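Local coordinates for protein maleate cis-trans isomerase (Pseudomonas putida, PDB 4FQ5) that probably catalyses the cis-trans isomerization of maleate to fumarate, acting as a homodimer, at residues R79-S84 against M99-L104; S65-K70 against D85-E90. The protein carries 1 engineered substitution. All coordinates share one frame; numbering follows the deposited sequence.

Contact 1 of 2, residues R79-S84 against M99-L104; sequences RMDGDS and MGYACL. With MAE (maleic acid), chain C.
Y101 and D81 meet through their polar ends: the phenol OH donates a short but weak hydrogen bond to D81 OD1, 2.6 Å away. The two side chains run at about a right angle, with carboxylate and ring planes 59° apart. The other carboxylate oxygen, OD2, is hydrogen-bonded to Y114 OH, so both oxygens of this buried acid are engaged. S84 OG reaches the ring at its edge, near the ring plane, 3.2 Å from Y101 CE1. M80 completes the tight side: its chain runs straight until chi3 (59°) bends the methyl, and CE comes to rest 4.0 Å from C103 CB. C103, predicted to be the nucleophile, has SG anti to the backbone N (chi1 -175°) and covalently joined to maleate C3 at 1.9 Å; L104 N adds a weak hydrogen bond to maleate O4. Cutting Y101 back to a phenylalanine would probably leave D81 OD1 without its phenol donor and the buried carboxylate less firmly oriented. On the solvent side nothing crosses the contact: R79, on the helix just before the turn, makes a salt bridge with D83, R79 NH1 lying 2.8 Å from D83 OD2. The buried side is enclosed by helix 104-108, where A106 and I107 touch Y101, by L122 of helix 114-128, and by P35 and M67 of strands 27-35 and 59-67.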
loop_
_atom_site.group_PDB
_atom_site.type_symbol
_atom_site.label_atom_id
_atom_site.label_comp_id
_atom_site.label_asym_id
_atom_site.label_seq_id
_atom_site.Cartn_x
_atom_site.Cartn_y
_atom_site.Cartn_z
ATOM N N ARG A 79 33.137 -4.519 -20.088
ATOM C CA ARG A 79 32.918 -3.112 -20.429
ATOM C C ARG A 79 31.977 -2.438 -19.427
ATOM O O ARG A 79 32.252 -1.336 -18.948
ATOM C CB ARG A 79 32.336 -2.983 -21.835
ATOM C CG ARG A 79 32.457 -1.582 -22.420
ATOM C CD ARG A 79 31.164 -1.139 -23.082
ATOM N NE ARG A 79 30.076 -1.014 -22.107
ATOM C CZ ARG A 79 29.822 0.076 -21.382
ATOM N NH1 ARG A 79 28.810 0.072 -20.525
ATOM N NH2 ARG A 79 30.573 1.166 -21.504
ATOM N N MET A 80 30.874 -3.117 -19.118
ATOM C CA MET A 80 29.880 -2.611 -18.176
ATOM C C MET A 80 30.486 -2.313 -16.804
ATOM O O MET A 80 30.243 -1.240 -16.230
ATOM C CB MET A 80 28.723 -3.603 -18.034
ATOM C CG MET A 80 27.547 -3.071 -17.233
ATOM S SD MET A 80 26.366 -4.343 -16.745
ATOM C CE MET A 80 27.385 -5.444 -15.774
ATOM N N ASP A 81 31.272 -3.255 -16.285
ATOM C CA ASP A 81 31.910 -3.080 -14.978
ATOM C C ASP A 81 32.823 -1.855 -14.942
ATOM O O ASP A 81 32.967 -1.228 -13.902
ATOM C CB ASP A 81 32.689 -4.326 -14.561
ATOM C CG ASP A 81 33.171 -4.250 -13.128
ATOM O OD1 ASP A 81 32.319 -4.226 -12.209
ATOM O OD2 ASP A 81 34.403 -4.211 -12.911
ATOM N N GLY A 82 33.428 -1.527 -16.081
ATOM C CA GLY A 82 34.252 -0.323 -16.217
ATOM C C GLY A 82 33.520 0.976 -15.895
ATOM O O GLY A 82 34.151 1.964 -15.543
ATOM N N ASP A 83 32.188 0.976 -16.011
ATOM C CA ASP A 83 31.377 2.163 -15.687
ATOM C C ASP A 83 30.984 2.247 -14.214
ATOM O O ASP A 83 30.247 3.150 -13.801
ATOM C CB ASP A 83 30.121 2.199 -16.556
ATOM C CG ASP A 83 30.427 2.492 -18.007
ATOM O OD1 ASP A 83 31.530 2.994 -18.313
ATOM O OD2 ASP A 83 29.556 2.221 -18.848
ATOM N N SER A 84 31.500 1.299 -13.443
ATOM C CA SER A 84 31.195 1.108 -12.030
ATOM C C SER A 84 31.422 2.361 -11.179
ATOM O O SER A 84 30.532 2.786 -10.434
ATOM C CB SER A 84 32.073 -0.030 -11.502
ATOM O OG SER A 84 31.434 -0.735 -10.471
ATOM N N MET A 99 23.954 1.229 -1.260
ATOM C CA MET A 99 24.156 1.129 -2.692
ATOM C C MET A 99 24.395 -0.323 -3.074
ATOM O O MET A 99 25.304 -0.971 -2.547
ATOM C CB MET A 99 25.346 1.997 -3.109
ATOM C CG MET A 99 25.405 2.273 -4.600
ATOM S SD MET A 99 26.815 3.308 -5.029
ATOM C CE MET A 99 26.514 4.726 -3.972
ATOM N N GLY A 100 23.570 -0.829 -3.987
ATOM C CA GLY A 100 23.686 -2.201 -4.457
ATOM C C GLY A 100 24.117 -2.276 -5.906
ATOM O O GLY A 100 23.500 -1.671 -6.778
ATOM N N TYR A 101 25.196 -3.013 -6.155
ATOM C CA TYR A 101 25.641 -3.334 -7.508
ATOM C C TYR A 101 24.862 -4.576 -7.908
ATOM O O TYR A 101 25.061 -5.653 -7.340
ATOM C CB TYR A 101 27.150 -3.596 -7.499
ATOM C CG TYR A 101 27.816 -3.869 -8.834
ATOM C CD1 TYR A 101 28.755 -2.979 -9.351
ATOM C CD2 TYR A 101 27.552 -5.037 -9.559
ATOM C CE1 TYR A 101 29.398 -3.225 -10.561
ATOM C CE2 TYR A 101 28.180 -5.289 -10.774
ATOM C CZ TYR A 101 29.111 -4.382 -11.267
ATOM O OH TYR A 101 29.754 -4.620 -12.464
ATOM N N ALA A 102 23.973 -4.419 -8.886
ATOM C CA ALA A 102 22.971 -5.443 -9.208
ATOM C C ALA A 102 23.467 -6.712 -9.927
ATOM O O ALA A 102 22.976 -7.804 -9.649
ATOM C CB ALA A 102 21.816 -4.821 -9.977
ATOM N N CYS A 103 24.431 -6.622 -10.826
ATOM C CA CYS A 103 24.743 -7.778 -11.666
ATOM C C CYS A 103 25.768 -8.765 -11.090
ATOM O O CYS A 103 26.957 -8.531 -11.049
ATOM C CB CYS A 103 25.163 -7.312 -13.051
ATOM S SG CYS A 103 25.445 -8.589 -14.275
ATOM N N LEU A 104 25.247 -9.898 -10.679
ATOM C CA LEU A 104 26.003 -10.995 -10.071
ATOM C C LEU A 104 27.128 -11.507 -10.971
ATOM O O LEU A 104 28.262 -11.638 -10.530
ATOM C CB LEU A 104 25.035 -12.140 -9.733
ATOM C CG LEU A 104 25.309 -13.576 -9.238
ATOM C CD1 LEU A 104 26.420 -14.339 -9.954
ATOM C CD2 LEU A 104 25.462 -13.673 -7.731
HETATM C C1 MAE C . 21.443 -9.041 -15.118
HETATM O O1 MAE C . 20.741 -8.153 -15.627
HETATM O O2 MAE C . 20.998 -10.127 -14.719
HETATM C C2 MAE C . 22.889 -8.791 -15.014
HETATM C C3 MAE C . 23.717 -9.477 -14.247
HETATM C C4 MAE C . 23.323 -10.587 -13.350
HETATM O O3 MAE C . 23.719 -11.717 -13.621
HETATM O O4 MAE C . 22.652 -10.388 -12.332
#

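Contact 2 of 2, residues S65-K70 against D85-E90; sequences SRMRMK and DRCALE
S65 and E90 join the end of strand 59-67 to helix 84-92, part of the beta-alpha-beta crossover that leads on to parallel strand 98-101. The short axes approach to 8.0 Å and run almost exactly antiparallel (173°), as expected where a helix returns along its sheet.

Hydrogen bonds link the two segments at two points. S65, whose side chain starts toward the helix, donates from OG to E90 OE1 over 2.5 Å, meeting the carboxylate on its anti side and somewhat out of its plane. R86 grips the carbonyl of R66: NH1 lies 2.9 Å from R66 O, in the carbonyl plane and with an N-H...O angle of 153°, while NH2 adds a weak hydrogen bond to the same oxygen. The bend at chi3 (61°) turns the guanidinium back toward the strand.

Charge pairing fixes the same groups. R86 NH2 forms a salt bridge to E90 OE2, 2.9 Å away; OE2 lies in the guanidinium plane of R86, while NH2 meets it on the syn side, tilted out of the carboxylate plane. The two oxygens of E90 thus serve different partners. The pair lies at the dimer interface, with long, weak ion pairs to E90 and R86 of the second subunit. R66 leaves the strand on the side away from the helix; its guanidinium forms a salt bridge with E42 and a hydrogen bond with S64 O of that subunit.

One water extends the polar link, accepting from R66 N at 3.0 Å and donating to E90 OE1 at 2.9 Å.

C87 supplies the non-polar contact: its CB packs against S65 CB, and its SG, turned anti to the carbonyl carbon, stops 3.9 Å from M67 CB.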
loop_
_atom_site.group_PDB
_atom_site.type_symbol
_atom_site.label_atom_id
_atom_site.label_comp_id
_atom_site.label_asym_id
_atom_site.label_seq_id
_atom_site.Cartn_x
_atom_site.Cartn_y
_atom_site.Cartn_z
ATOM N N SER A 65 21.334 4.218 -11.071
ATOM C CA SER A 65 22.293 4.628 -12.083
ATOM C C SER A 65 22.543 3.425 -12.990
ATOM O O SER A 65 22.559 2.282 -12.524
ATOM C CB SER A 65 23.591 5.110 -11.434
ATOM O OG SER A 65 24.600 5.291 -12.414
ATOM N N ARG A 66 22.729 3.689 -14.281
ATOM C CA ARG A 66 22.841 2.639 -15.284
ATOM C C ARG A 66 24.234 2.528 -15.894
ATOM O O ARG A 66 24.904 3.533 -16.142
ATOM C CB ARG A 66 21.794 2.841 -16.392
ATOM C CG ARG A 66 20.400 2.412 -15.968
ATOM C CD ARG A 66 19.334 2.617 -17.040
ATOM N NE ARG A 66 18.420 1.477 -17.020
ATOM C CZ ARG A 66 17.604 1.179 -16.011
ATOM N NH1 ARG A 66 17.537 1.957 -14.925
ATOM N NH2 ARG A 66 16.844 0.096 -16.088
ATOM N N MET A 67 24.645 1.282 -16.110
ATOM C CA MET A 67 25.868 0.925 -16.823
ATOM C C MET A 67 25.453 0.058 -18.014
ATOM O O MET A 67 24.803 -0.972 -17.841
ATOM C CB MET A 67 26.830 0.176 -15.890
ATOM C CG MET A 67 26.166 -0.858 -14.981
ATOM S SD MET A 67 27.327 -1.690 -13.888
ATOM C CE MET A 67 26.352 -3.064 -13.319
ATOM N N ARG A 68 25.802 0.487 -19.220
ATOM C CA ARG A 68 25.254 -0.124 -20.431
ATOM C C ARG A 68 25.630 -1.583 -20.642
ATOM O O ARG A 68 26.803 -1.947 -20.587
ATOM C CB ARG A 68 25.612 0.680 -21.674
ATOM C CG ARG A 68 24.634 1.801 -21.973
ATOM C CD ARG A 68 24.721 2.210 -23.430
ATOM N NE ARG A 68 23.649 1.630 -24.233
ATOM C CZ ARG A 68 23.666 1.539 -25.559
ATOM N NH1 ARG A 68 24.711 1.976 -26.250
ATOM N NH2 ARG A 68 22.634 1.011 -26.194
ATOM N N MET A 69 24.603 -2.399 -20.862
ATOM C CA MET A 69 24.742 -3.781 -21.323
ATOM C C MET A 69 23.411 -4.236 -21.910
ATOM O O MET A 69 22.358 -4.001 -21.318
ATOM C CB MET A 69 25.154 -4.729 -20.195
ATOM C CG MET A 69 25.054 -6.194 -20.603
ATOM S SD MET A 69 25.669 -7.366 -19.397
ATOM C CE MET A 69 24.332 -7.358 -18.199
ATOM N N LYS A 70 23.475 -4.880 -23.072
ATOM C CA LYS A 70 22.296 -5.410 -23.753
ATOM C C LYS A 70 22.355 -6.934 -23.867
ATOM O O LYS A 70 21.322 -7.592 -23.912
ATOM C CB LYS A 70 22.158 -4.797 -25.146
ATOM C CG LYS A 70 21.982 -3.283 -25.162
ATOM C CD LYS A 70 22.095 -2.726 -26.572
ATOM C CE LYS A 70 20.815 -2.915 -27.372
ATOM N NZ LYS A 70 19.688 -2.079 -26.856
ATOM N N ASP A 85 32.624 2.929 -11.287
ATOM C CA ASP A 85 32.999 4.145 -10.568
ATOM C C ASP A 85 32.069 5.318 -10.877
ATOM O O ASP A 85 31.641 6.024 -9.958
ATOM C CB ASP A 85 34.444 4.545 -10.896
ATOM C CG ASP A 85 35.475 3.664 -10.215
ATOM O OD1 ASP A 85 35.107 2.680 -9.536
ATOM O OD2 ASP A 85 36.676 3.970 -10.360
ATOM N N ARG A 86 31.781 5.528 -12.165
ATOM C CA ARG A 86 30.865 6.581 -12.603
ATOM C C ARG A 86 29.504 6.437 -11.911
ATOM O O ARG A 86 28.954 7.416 -11.400
ATOM C CB ARG A 86 30.687 6.580 -14.133
ATOM C CG ARG A 86 29.593 7.533 -14.614
ATOM C CD ARG A 86 29.339 7.521 -16.123
ATOM N NE ARG A 86 28.900 6.232 -16.679
ATOM C CZ ARG A 86 27.667 5.718 -16.601
ATOM N NH1 ARG A 86 27.414 4.541 -17.171
ATOM N NH2 ARG A 86 26.685 6.346 -15.952
ATOM N N CYS A 87 28.979 5.213 -11.895
ATOM C CA CYS A 87 27.667 4.931 -11.299
ATOM C C CYS A 87 27.635 5.216 -9.796
ATOM O O CYS A 87 26.667 5.795 -9.297
ATOM C CB CYS A 87 27.226 3.488 -11.606
ATOM S SG CYS A 87 26.845 3.172 -13.358
ATOM N N ALA A 88 28.692 4.816 -9.081
ATOM C CA ALA A 88 28.807 5.102 -7.646
ATOM C C ALA A 88 28.938 6.601 -7.350
ATOM O O ALA A 88 28.405 7.082 -6.348
ATOM C CB ALA A 88 29.960 4.326 -7.024
ATOM N N LEU A 89 29.656 7.328 -8.212
ATOM C CA LEU A 89 29.703 8.791 -8.133
ATOM C C LEU A 89 28.311 9.382 -8.341
ATOM O O LEU A 89 27.894 10.270 -7.601
ATOM C CB LEU A 89 30.677 9.384 -9.164
ATOM C CG LEU A 89 32.179 9.291 -8.864
ATOM C CD1 LEU A 89 33.012 9.499 -10.124
ATOM C CD2 LEU A 89 32.589 10.277 -7.774
ATOM N N GLU A 90 27.598 8.881 -9.345
ATOM C CA GLU A 90 26.247 9.351 -9.643
ATOM C C GLU A 90 25.297 9.183 -8.456
ATOM O O GLU A 90 24.552 10.104 -8.111
ATOM C CB GLU A 90 25.691 8.677 -10.910
ATOM C CG GLU A 90 26.314 9.224 -12.190
ATOM C CD GLU A 90 25.911 8.482 -13.457
ATOM O OE1 GLU A 90 25.064 7.564 -13.398
ATOM O OE2 GLU A 90 26.452 8.827 -14.530
HETATM O O HOH W 1 22.944 6.560 -15.142
#

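The segments of contacts 1 and 2 alternate along the chain, 79-84 running directly into 85-90, and the contact centres lie only 7 Å apart. Three methionines make the junction: M80 CG packs 3.4 Å from M67 CG, and M80 SD lies 3.7 Å from M69 CB. R79 NH1 probably hydrogen-bonds to R68 O at 2.8 Å, tying helix 74-81 to the loop after strand 59-67. This layer backs the active site, since the side chain of M67 comes about 4 Å from that of C103 and about 7 Å from maleate, while M69 lines the pocket itself. A221, another residue of the pocket, is the engineered replacement at the predicted proton-donor position.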